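Local coordinates for digeranylgeranylglycerophospholipid reductase (Sulfolobus acidocaldarius, PDB 4OPD), which reduces the double bonds of the geranylgeranyl chains of archaeal membrane lipid precursors, using one bound FAD per subunit, at residues K152-A157 with N282-I287; R274-M279 with S290-N295. One frame throughout, in Å; residues are numbered along the deposited sequence.

Interaction 1. Residues K152-A157 with N282-I287; sequences KVVVEA and NGIIVI. With FDA (dihydroflavine-adenine dinucleotide), chain C.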
ATOM      1  N   LYS A 152       6.594  -1.334  25.630  1.00 16.92           N
ATOM      2  CA  LYS A 152       5.959  -2.644  25.636  1.00 17.80           C
ATOM      3  C   LYS A 152       5.747  -3.121  24.206  1.00 16.83           C
ATOM      4  O   LYS A 152       5.851  -4.317  23.914  1.00 14.43           O
ATOM      5  CB  LYS A 152       4.623  -2.617  26.383  1.00 17.96           C
ATOM      6  CG  LYS A 152       4.681  -2.058  27.794  1.00 19.95           C
ATOM      7  CD  LYS A 152       5.746  -2.757  28.648  1.00 27.71           C
ATOM      8  CE  LYS A 152       5.510  -4.251  28.738  1.00 32.00           C
ATOM      9  NZ  LYS A 152       6.444  -4.890  29.723  1.00 42.31           N
ATOM     10  N   VAL A 153       5.415  -2.189  23.316  1.00 18.71           N
ATOM     11  CA  VAL A 153       5.234  -2.515  21.908  0.78 14.29           C
ATOM     12  C   VAL A 153       5.881  -1.457  21.019  1.00 13.87           C
ATOM     13  O   VAL A 153       5.731  -0.251  21.251  1.00 15.56           O
ATOM     14  CB  VAL A 153       3.743  -2.627  21.509  0.78 17.78           C
ATOM     15  CG1 VAL A 153       3.620  -3.205  20.094  0.78 21.27           C
ATOM     16  CG2 VAL A 153       2.957  -3.472  22.499  0.78 18.65           C
ATOM     17  N   VAL A 154       6.613  -1.924  20.018  1.00 12.20           N
ATOM     18  CA  VAL A 154       7.116  -1.066  18.949  1.00 10.92           C
ATOM     19  C   VAL A 154       6.185  -1.222  17.758  1.00 12.77           C
ATOM     20  O   VAL A 154       5.877  -2.339  17.359  1.00 14.39           O
ATOM     21  CB  VAL A 154       8.547  -1.432  18.527  1.00 13.58           C
ATOM     22  CG1 VAL A 154       8.898  -0.785  17.195  1.00 20.30           C
ATOM     23  CG2 VAL A 154       9.542  -1.002  19.597  1.00 11.23           C
ATOM     24  N   VAL A 155       5.728  -0.104  17.209  1.00 10.72           N
ATOM     25  CA  VAL A 155       4.960  -0.125  15.967  1.00 13.92           C
ATOM     26  C   VAL A 155       5.918   0.230  14.844  1.00 12.94           C
ATOM     27  O   VAL A 155       6.427   1.342  14.797  1.00 12.08           O
ATOM     28  CB  VAL A 155       3.780   0.859  16.017  1.00 13.18           C
ATOM     29  CG1 VAL A 155       3.058   0.907  14.665  1.00 14.42           C
ATOM     30  CG2 VAL A 155       2.807   0.463  17.131  1.00 10.21           C
ATOM     31  N   GLU A 156       6.208  -0.737  13.979  1.00 10.83           N
ATOM     32  CA  GLU A 156       7.178  -0.541  12.901  1.00 10.11           C
ATOM     33  C   GLU A 156       6.445  -0.001  11.693  1.00 10.47           C
ATOM     34  O   GLU A 156       5.737  -0.738  11.015  1.00 12.49           O
ATOM     35  CB  GLU A 156       7.889  -1.860  12.557  1.00 11.47           C
ATOM     36  CG  GLU A 156       9.396  -1.746  12.306  1.00 17.26           C
ATOM     37  CD  GLU A 156       9.751  -1.338  10.875  1.00 15.34           C
ATOM     38  OE1 GLU A 156       8.879  -0.798  10.146  1.00 13.97           O
ATOM     39  OE2 GLU A 156      10.909  -1.574  10.470  1.00 13.11           O
ATOM     40  N   ALA A 157       6.606   1.294  11.440  1.00 11.30           N
ATOM     41  CA  ALA A 157       5.892   1.974  10.367  1.00  8.98           C
ATOM     42  C   ALA A 157       6.867   2.711   9.475  1.00 11.71           C
ATOM     43  O   ALA A 157       6.610   3.842   9.043  1.00 14.75           O
ATOM     44  CB  ALA A 157       4.863   2.935  10.943  1.00  8.66           C
ATOM     45  N   ASN A 282       6.721 -10.901  19.184  1.00 16.26           N
ATOM     46  CA  ASN A 282       6.943 -10.490  20.575  1.00 14.84           C
ATOM     47  C   ASN A 282       7.388  -9.030  20.685  1.00 14.31           C
ATOM     48  O   ASN A 282       8.482  -8.688  20.240  1.00 15.11           O
ATOM     49  CB  ASN A 282       8.000 -11.369  21.240  1.00 16.36           C
ATOM     50  CG  ASN A 282       7.652 -12.851  21.199  1.00 19.43           C
ATOM     51  OD1 ASN A 282       6.483 -13.227  21.188  1.00 17.81           O
ATOM     52  ND2 ASN A 282       8.675 -13.699  21.173  1.00 24.38           N
ATOM     53  N   GLY A 283       6.539  -8.189  21.271  1.00 14.40           N
ATOM     54  CA  GLY A 283       6.845  -6.783  21.489  1.00  9.92           C
ATOM     55  C   GLY A 283       6.815  -5.902  20.244  1.00 12.30           C
ATOM     56  O   GLY A 283       7.305  -4.772  20.296  1.00 13.89           O
ATOM     57  N   ILE A 284       6.247  -6.387  19.136  1.00 10.50           N
ATOM     58  CA  ILE A 284       6.280  -5.590  17.907  1.00 11.56           C
ATOM     59  C   ILE A 284       5.119  -5.861  16.950  1.00 13.68           C
ATOM     60  O   ILE A 284       4.672  -6.989  16.807  1.00 12.50           O
ATOM     61  CB  ILE A 284       7.631  -5.802  17.146  1.00 11.74           C
ATOM     62  CG1 ILE A 284       7.691  -4.947  15.871  1.00 12.68           C
ATOM     63  CG2 ILE A 284       7.886  -7.282  16.860  1.00 11.58           C
ATOM     64  CD1 ILE A 284       9.098  -4.788  15.306  1.00 15.01           C
ATOM     65  N   ILE A 285       4.642  -4.797  16.314  1.00 13.12           N
ATOM     66  CA  ILE A 285       3.659  -4.878  15.242  1.00 12.52           C
ATOM     67  C   ILE A 285       4.203  -4.074  14.065  1.00 15.50           C
ATOM     68  O   ILE A 285       4.802  -3.016  14.276  1.00 13.53           O
ATOM     69  CB  ILE A 285       2.295  -4.323  15.695  1.00 13.22           C
ATOM     70  CG1 ILE A 285       1.565  -5.366  16.554  1.00 10.76           C
ATOM     71  CG2 ILE A 285       1.445  -3.873  14.504  1.00 18.67           C
ATOM     72  CD1 ILE A 285       0.221  -4.857  17.127  1.00 14.77           C
ATOM     73  N   VAL A 286       4.018  -4.591  12.848  1.00  7.87           N
ATOM     74  CA  VAL A 286       4.477  -3.936  11.626  1.00 11.47           C
ATOM     75  C   VAL A 286       3.273  -3.465  10.808  1.00 15.50           C
ATOM     76  O   VAL A 286       2.292  -4.203  10.677  1.00 11.18           O
ATOM     77  CB  VAL A 286       5.342  -4.891  10.789  1.00 14.89           C
ATOM     78  CG1 VAL A 286       5.887  -4.182   9.548  1.00 11.47           C
ATOM     79  CG2 VAL A 286       6.471  -5.457  11.635  1.00 15.42           C
ATOM     80  N   ILE A 287       3.325  -2.234  10.291  1.00 10.32           N
ATOM     81  CA  ILE A 287       2.198  -1.672   9.554  1.00 13.87           C
ATOM     82  C   ILE A 287       2.658  -0.940   8.290  1.00 12.24           C
ATOM     83  O   ILE A 287       3.861  -0.711   8.094  1.00 11.15           O
ATOM     84  CB  ILE A 287       1.356  -0.692  10.430  1.00 14.42           C
ATOM     85  CG1 ILE A 287       2.191   0.502  10.900  1.00 11.51           C
ATOM     86  CG2 ILE A 287       0.768  -1.415  11.640  1.00 12.73           C
ATOM     87  CD1 ILE A 287       1.380   1.530  11.656  1.00 12.56           C
TER
HETATM   88  PA  FDA C 501       5.828   6.106   4.354  1.00 16.63           P
HETATM   89  O1A FDA C 501       7.047   5.749   3.607  1.00 12.45           O
HETATM   90  O2A FDA C 501       4.874   7.146   3.758  1.00 17.70           O
HETATM   91  O5B FDA C 501       6.319   6.649   5.754  1.00 12.50           O
HETATM   92  C5B FDA C 501       7.431   6.008   6.409  1.00 10.90           C
HETATM   93  C4B FDA C 501       8.029   7.006   7.376  1.00 12.94           C
HETATM   94  O4B FDA C 501       8.960   6.332   8.245  1.00 13.88           O
HETATM   95  C3B FDA C 501       8.792   8.166   6.726  1.00 12.08           C
HETATM   96  O3B FDA C 501       8.213   9.403   7.136  1.00 15.18           O
HETATM   97  C2B FDA C 501      10.250   7.952   7.171  1.00 12.45           C
HETATM   98  O2B FDA C 501      10.915   9.185   7.438  1.00 13.86           O
HETATM   99  C1B FDA C 501      10.072   7.172   8.466  1.00 18.37           C
HETATM  100  N9A FDA C 501      11.179   6.311   8.868  1.00 18.23           N
HETATM  101  C8A FDA C 501      11.743   5.291   8.144  1.00 18.99           C
HETATM  102  N7A FDA C 501      12.682   4.634   8.785  1.00 15.73           N
HETATM  103  C5A FDA C 501      12.752   5.277  10.014  1.00 15.56           C
HETATM  104  C6A FDA C 501      13.551   5.060  11.153  1.00 14.40           C
HETATM  105  N6A FDA C 501      14.445   4.071  11.258  1.00 13.51           N
HETATM  106  N1A FDA C 501      13.360   5.878  12.214  1.00 17.70           N
HETATM  107  C2A FDA C 501      12.452   6.852  12.124  1.00 14.13           C
HETATM  108  N3A FDA C 501      11.624   7.134  11.117  1.00 13.52           N
HETATM  109  C4A FDA C 501      11.826   6.306  10.082  1.00 16.80           C
HETATM  110  N1  FDA C 501      -1.097   5.000  -2.452  1.00 15.57           N
HETATM  111  C2  FDA C 501      -2.394   5.441  -2.551  1.00 13.17           C
HETATM  112  O2  FDA C 501      -3.262   5.074  -1.765  1.00 15.12           O
HETATM  113  N3  FDA C 501      -2.666   6.340  -3.550  1.00 10.40           N
HETATM  114  C4  FDA C 501      -1.816   6.744  -4.559  1.00 10.55           C
HETATM  115  O4  FDA C 501      -2.119   7.694  -5.278  1.00 11.45           O
HETATM  116  C4X FDA C 501      -0.563   6.113  -4.516  1.00 18.65           C
HETATM  117  N5  FDA C 501       0.337   6.396  -5.480  1.00 14.05           N
HETATM  118  C5X FDA C 501       1.679   6.133  -5.291  1.00 16.75           C
HETATM  119  C6  FDA C 501       2.643   6.684  -6.124  1.00 12.29           C
HETATM  120  C7  FDA C 501       3.994   6.463  -5.917  1.00 14.57           C
HETATM  121  C7M FDA C 501       5.001   7.132  -6.814  1.00 15.76           C
HETATM  122  C8  FDA C 501       4.405   5.633  -4.863  1.00 13.47           C
HETATM  123  C8M FDA C 501       5.868   5.408  -4.594  1.00 10.81           C
HETATM  124  C9  FDA C 501       3.442   5.070  -4.021  1.00 11.98           C
HETATM  125  C9A FDA C 501       2.086   5.322  -4.221  1.00 10.32           C
HETATM  126  N10 FDA C 501       1.084   4.805  -3.372  1.00 11.95           N
HETATM  127  C10 FDA C 501      -0.199   5.314  -3.442  1.00 14.44           C
HETATM  128  C1' FDA C 501       1.436   3.985  -2.189  1.00 12.39           C
HETATM  129  C2' FDA C 501       1.416   4.841  -0.915  1.00 13.81           C
HETATM  130  O2' FDA C 501       2.036   6.110  -1.141  1.00 12.27           O
HETATM  131  C3' FDA C 501       2.121   4.113   0.230  1.00 10.69           C
HETATM  132  O3' FDA C 501       1.553   2.817   0.334  1.00 13.71           O
HETATM  133  C4' FDA C 501       1.926   4.777   1.601  1.00 10.23           C
HETATM  134  O4' FDA C 501       2.212   6.176   1.569  1.00 14.54           O
HETATM  135  C5' FDA C 501       2.733   4.103   2.692  1.00 10.51           C
HETATM  136  O5' FDA C 501       2.638   4.854   3.924  1.00 14.18           O
HETATM  137  P   FDA C 501       3.558   4.450   5.153  1.00 14.07           P
HETATM  138  O1P FDA C 501       3.209   5.289   6.321  1.00 15.01           O
HETATM  139  O2P FDA C 501       3.511   2.943   5.403  1.00 12.78           O
HETATM  140  O3P FDA C 501       5.024   4.741   4.638  1.00 14.32           O
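Ile287 sets its CG1 between the backbone N and the carbonyl carbon (chi1 61°), and Val155 sends CG1 anti to its own N (chi1 175°). These torsions bring the two branches across each other obliquely, with Val155 CG1 3.5 Å from Ile287 CD1. The contact joins two neighbouring parallel strands, 153-156 and 284-286, in the Rossmann-type FAD-binding sheet. Four nearly straight backbone hydrogen bonds run between them in the alternating pattern of parallel strands. Val154 N gives to Gly283 O at 2.9 Å and Val154 O receives Ile285 N. Two residues on, Glu156 N gives to Ile285 O at 2.7 Å and Glu156 O receives Ile287 N. Just before its strand, Gly283 lets Lys152 O lie 3.6 Å from its CA.

Val155 and Ile285 point to the face covered by helix 302-322. Val154, Ile284, Glu156 and Val286 share the other face, where Val133 packs on Val154 and Ile284. The buried Glu156 has its CB 4.0 Å from Val286 CG2. Its carboxylate is well satisfied: OE1 is hydrogen-bonded to Thr158 and Ser290, OE2 to the amides of Phe164 and Arg165. These partners would probably stabilise a negative charge there. At the cofactor end, Ala157 CB sits 3.6 Å from Ile287 CG1, while Ala157 O lies 3.5 Å from C5B of the dinucleotide.

Interaction 2. Residues R274-M279 with S290-N295; sequences RPLYTM and SGFTVN. With GRG (geranylgeranyl diphosphate), chain F.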
ATOM      1  N   ARG A 274       0.762  -9.678  -1.100  1.00 13.80           N
ATOM      2  CA  ARG A 274       0.064  -9.987   0.141  1.00 12.91           C
ATOM      3  C   ARG A 274       0.864  -9.413   1.305  1.00  9.85           C
ATOM      4  O   ARG A 274       2.071  -9.192   1.173  1.00 10.63           O
ATOM      5  CB  ARG A 274      -0.100 -11.510   0.280  1.00 12.85           C
ATOM      6  CG  ARG A 274       1.253 -12.219   0.462  1.00 12.50           C
ATOM      7  CD  ARG A 274       1.297 -13.585  -0.241  1.00 17.76           C
ATOM      8  NE  ARG A 274       2.633 -14.178  -0.180  1.00 17.73           N
ATOM      9  CZ  ARG A 274       3.640 -13.871  -0.994  1.00 18.16           C
ATOM     10  NH1 ARG A 274       3.485 -12.968  -1.959  1.00 15.14           N
ATOM     11  NH2 ARG A 274       4.814 -14.476  -0.848  1.00 20.18           N
ATOM     12  N   PRO A 275       0.208  -9.162   2.451  1.00 12.85           N
ATOM     13  CA  PRO A 275       0.961  -8.575   3.568  1.00 15.45           C
ATOM     14  C   PRO A 275       1.995  -9.531   4.169  1.00 13.72           C
ATOM     15  O   PRO A 275       2.021 -10.719   3.808  1.00 12.53           O
ATOM     16  CB  PRO A 275      -0.130  -8.248   4.603  1.00 19.06           C
ATOM     17  CG  PRO A 275      -1.315  -9.090   4.231  1.00 14.99           C
ATOM     18  CD  PRO A 275      -1.240  -9.265   2.737  1.00 10.20           C
ATOM     19  N   LEU A 276       2.830  -9.010   5.066  1.00 13.78           N
ATOM     20  CA  LEU A 276       3.678  -9.852   5.911  1.00 14.26           C
ATOM     21  C   LEU A 276       2.871 -11.019   6.416  1.00 12.91           C
ATOM     22  O   LEU A 276       1.755 -10.828   6.883  1.00 16.11           O
ATOM     23  CB  LEU A 276       4.217  -9.076   7.114  1.00 16.11           C
ATOM     24  CG  LEU A 276       5.524  -8.297   7.068  1.00 25.48           C
ATOM     25  CD1 LEU A 276       5.894  -7.895   8.500  1.00 16.91           C
ATOM     26  CD2 LEU A 276       6.636  -9.083   6.406  1.00 11.44           C
ATOM     27  N   TYR A 277       3.417 -12.228   6.322  1.00 15.05           N
ATOM     28  CA  TYR A 277       2.678 -13.404   6.767  1.00 16.92           C
ATOM     29  C   TYR A 277       2.217 -13.273   8.221  1.00 13.56           C
ATOM     30  O   TYR A 277       1.099 -13.658   8.562  1.00 14.41           O
ATOM     31  CB  TYR A 277       3.522 -14.651   6.582  1.00 15.77           C
ATOM     32  CG  TYR A 277       3.519 -15.148   5.162  1.00 14.42           C
ATOM     33  CD1 TYR A 277       2.323 -15.333   4.470  1.00 14.36           C
ATOM     34  CD2 TYR A 277       4.709 -15.435   4.509  1.00 21.73           C
ATOM     35  CE1 TYR A 277       2.325 -15.798   3.169  1.00 20.45           C
ATOM     36  CE2 TYR A 277       4.718 -15.900   3.211  1.00 18.89           C
ATOM     37  CZ  TYR A 277       3.528 -16.079   2.547  1.00 21.95           C
ATOM     38  OH  TYR A 277       3.546 -16.542   1.249  1.00 21.47           O
ATOM     39  N   THR A 278       3.069 -12.716   9.070  1.00 12.32           N
ATOM     40  CA  THR A 278       2.588 -12.167  10.323  1.00 11.78           C
ATOM     41  C   THR A 278       3.033 -10.713  10.435  1.00 14.51           C
ATOM     42  O   THR A 278       4.162 -10.364  10.082  1.00 16.40           O
ATOM     43  CB  THR A 278       3.087 -12.955  11.561  1.00 13.44           C
ATOM     44  OG1 THR A 278       2.634 -12.291  12.748  1.00 14.88           O
ATOM     45  CG2 THR A 278       4.610 -13.021  11.585  1.00 12.12           C
ATOM     46  N   MET A 279       2.135  -9.867  10.928  1.00 11.07           N
ATOM     47  CA  MET A 279       2.453  -8.465  11.191  1.00 14.29           C
ATOM     48  C   MET A 279       2.631  -8.229  12.689  1.00 18.75           C
ATOM     49  O   MET A 279       2.684  -7.083  13.156  1.00 12.78           O
ATOM     50  CB  MET A 279       1.349  -7.564  10.621  1.00 12.02           C
ATOM     51  CG  MET A 279       1.194  -7.709   9.116  1.00 10.61           C
ATOM     52  SD  MET A 279      -0.384  -7.048   8.506  1.00 13.95           S
ATOM     53  CE  MET A 279      -0.038  -5.306   8.367  1.00 13.65           C
ATOM     54  N   SER A 290       5.945  -1.075   5.254  1.00 11.22           N
ATOM     55  CA  SER A 290       6.849  -1.991   5.956  1.00 10.88           C
ATOM     56  C   SER A 290       6.228  -3.371   6.123  1.00 11.27           C
ATOM     57  O   SER A 290       6.930  -4.388   6.103  1.00 14.39           O
ATOM     58  CB  SER A 290       7.234  -1.422   7.321  1.00  8.32           C
ATOM     59  OG  SER A 290       8.160  -2.288   7.978  1.00 10.80           O
ATOM     60  N   GLY A 291       4.908  -3.414   6.292  1.00 10.27           N
ATOM     61  CA  GLY A 291       4.214  -4.685   6.425  1.00  8.33           C
ATOM     62  C   GLY A 291       3.564  -5.149   5.123  1.00 10.15           C
ATOM     63  O   GLY A 291       2.726  -6.047   5.135  1.00 12.43           O
ATOM     64  N   PHE A 292       3.953  -4.529   4.012  1.00  7.06           N
ATOM     65  CA  PHE A 292       3.412  -4.847   2.674  1.00 10.75           C
ATOM     66  C   PHE A 292       1.886  -4.754   2.588  1.00 14.43           C
ATOM     67  O   PHE A 292       1.235  -5.690   2.114  1.00 12.96           O
ATOM     68  CB  PHE A 292       3.837  -6.256   2.219  1.00 11.16           C
ATOM     69  CG  PHE A 292       5.304  -6.531   2.375  1.00 10.85           C
ATOM     70  CD1 PHE A 292       6.243  -5.533   2.160  1.00 10.06           C
ATOM     71  CD2 PHE A 292       5.742  -7.802   2.745  1.00 15.06           C
ATOM     72  CE1 PHE A 292       7.589  -5.784   2.287  1.00 11.04           C
ATOM     73  CE2 PHE A 292       7.096  -8.060   2.894  1.00 15.62           C
ATOM     74  CZ  PHE A 292       8.021  -7.050   2.660  1.00 16.08           C
ATOM     75  N   THR A 293       1.324  -3.620   3.004  1.00 10.98           N
ATOM     76  CA  THR A 293      -0.122  -3.456   3.019  1.00 14.42           C
ATOM     77  C   THR A 293      -0.725  -2.913   1.705  1.00 11.58           C
ATOM     78  O   THR A 293      -1.929  -2.722   1.620  1.00 14.91           O
ATOM     79  CB  THR A 293      -0.548  -2.540   4.177  1.00 14.31           C
ATOM     80  OG1 THR A 293       0.277  -1.370   4.203  1.00 13.42           O
ATOM     81  CG2 THR A 293      -0.389  -3.274   5.502  1.00  9.11           C
ATOM     82  N   VAL A 294       0.092  -2.728   0.677  1.00 12.97           N
ATOM     83  CA  VAL A 294      -0.369  -2.082  -0.549  1.00 13.46           C
ATOM     84  C   VAL A 294      -1.195  -3.037  -1.405  1.00 15.01           C
ATOM     85  O   VAL A 294      -0.860  -4.201  -1.516  1.00 11.36           O
ATOM     86  CB  VAL A 294       0.814  -1.567  -1.363  1.00 11.87           C
ATOM     87  CG1 VAL A 294       0.363  -0.920  -2.644  1.00 10.16           C
ATOM     88  CG2 VAL A 294       1.620  -0.586  -0.525  1.00 12.82           C
ATOM     89  N   ASN A 295      -2.273  -2.522  -1.993  1.00 11.44           N
ATOM     90  CA  ASN A 295      -3.102  -3.264  -2.952  1.00 10.88           C
ATOM     91  C   ASN A 295      -2.262  -3.750  -4.139  1.00 12.36           C
ATOM     92  O   ASN A 295      -1.746  -2.936  -4.904  1.00 14.37           O
ATOM     93  CB  ASN A 295      -4.239  -2.354  -3.427  1.00 10.83           C
ATOM     94  CG  ASN A 295      -5.237  -3.074  -4.310  1.00 14.95           C
ATOM     95  OD1 ASN A 295      -4.882  -3.613  -5.351  1.00 13.01           O
ATOM     96  ND2 ASN A 295      -6.490  -3.099  -3.882  1.00 11.76           N
TER
HETATM   97  C20 GRG F 504      -9.374  -6.214 -18.476  0.90 48.10           C
HETATM   98  C19 GRG F 504      -7.660  -7.544 -19.942  0.90 43.79           C
HETATM   99  C18 GRG F 504      -8.776  -7.530 -18.920  0.90 44.08           C
HETATM  100  C17 GRG F 504      -9.252  -8.679 -18.409  0.90 40.12           C
HETATM  101  C16 GRG F 504     -10.384  -8.675 -17.402  0.90 42.61           C
HETATM  102  C14 GRG F 504     -11.899 -11.085 -15.218  0.90 32.71           C
HETATM  103  C13 GRG F 504     -11.038  -9.843 -15.255  0.90 31.24           C
HETATM  104  C15 GRG F 504     -10.010  -9.673 -16.349  0.90 34.78           C
HETATM  105  C12 GRG F 504     -11.137  -8.904 -14.291  0.90 28.20           C
HETATM  106  C11 GRG F 504     -12.094  -9.038 -13.127  0.90 27.49           C
HETATM  107  C9  GRG F 504     -11.316  -9.703 -11.996  0.90 23.10           C
HETATM  108  C8  GRG F 504     -10.873  -8.679 -10.962  0.90 25.20           C
HETATM  109  C10 GRG F 504     -10.363  -9.195  -9.633  0.90 23.98           C
HETATM  110  C7  GRG F 504     -10.930  -7.348 -11.211  0.90 30.72           C
HETATM  111  C6  GRG F 504     -10.570  -6.261 -10.203  0.90 33.04           C
HETATM  112  C5  GRG F 504      -9.113  -5.978  -9.988  0.90 41.34           C
HETATM  113  C3  GRG F 504      -9.031  -4.713  -9.156  0.90 35.18           C
HETATM  114  C4  GRG F 504      -9.418  -3.393  -9.779  0.90 25.61           C
HETATM  115  C2  GRG F 504      -8.609  -4.742  -7.873  0.90 31.65           C
HETATM  116  C1  GRG F 504      -8.509  -3.448  -7.080  0.90 29.09           C
HETATM  117  O1  GRG F 504      -8.699  -3.664  -5.700  0.90 20.39           O
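Arg274 O lies 3.6 Å from Phe292 CB, where two buried loops meet beside the FAD-binding sheet. One loop follows strand 261-271; the other leads from strand 284-286 toward helix 302-322. The side chain of Arg274 leaves the backbone away from the second loop. Its NE and NH2 both reach Tyr277 OH, side-on and close to the guanidinium plane, and NH1 makes a salt bridge with Asp349. Pro275 CA approaches Phe292 O at 3.2 Å in a CA-H...O contact, and the carbonyl carbon of Pro275 lies at the edge of the Phe292 ring. Leu276 makes the hydrogen bond between the loops: its N gives to Gly291 O at 3.0 Å, with the donor above the carbonyl plane. CG of Leu276 is anti to the carbonyl carbon (chi1 -89°), and its CD2 comes obliquely to within 3.7 Å of Phe292 CE2. Replacing Leu276 with an alanine would probably open a gap beside Gly291 CA and leave the Phe292 ring with less to hold its rotation. Tyr277 OH is also bonded to Asp442, tying the first loop to helix 434-452. Met279 bends at chi3 (82°), which brings CE to Thr293. There CE meets Thr293 CG2 at 3.5 Å, the two side chains crossing at about a right angle. A CB on Gly291 would come tight against Met279 CE. Further along the second loop, Asn295 ND2 donates to O1 of geranylgeranyl diphosphate at 2.9 Å.

In the fold
The centres of interactions 1 and 2 lie about 14 Å apart, and the contacts touch directly. Along the chain their segments alternate: 152-157, 274-279, 282-287, 290-295. In sequence, strands 280-281 and 284-286 lie between the two loops of interaction 2, and they form one edge of the six-stranded FAD-binding sheet. The Glu156 carboxylate links interaction 1 to 290-295, and a probable hydrogen bond joins Val286 N to Met279 O. Val286 CG1 also packs on Gly291 N. Interaction 1 lies near the adenosine part of the cofactor. Interaction 2 continues from the same strand past Asp289, an FAD ligand, to a bound geranylgeranyl diphosphate. The sheet is thus linked to the region where cofactor and isoprenoid lie.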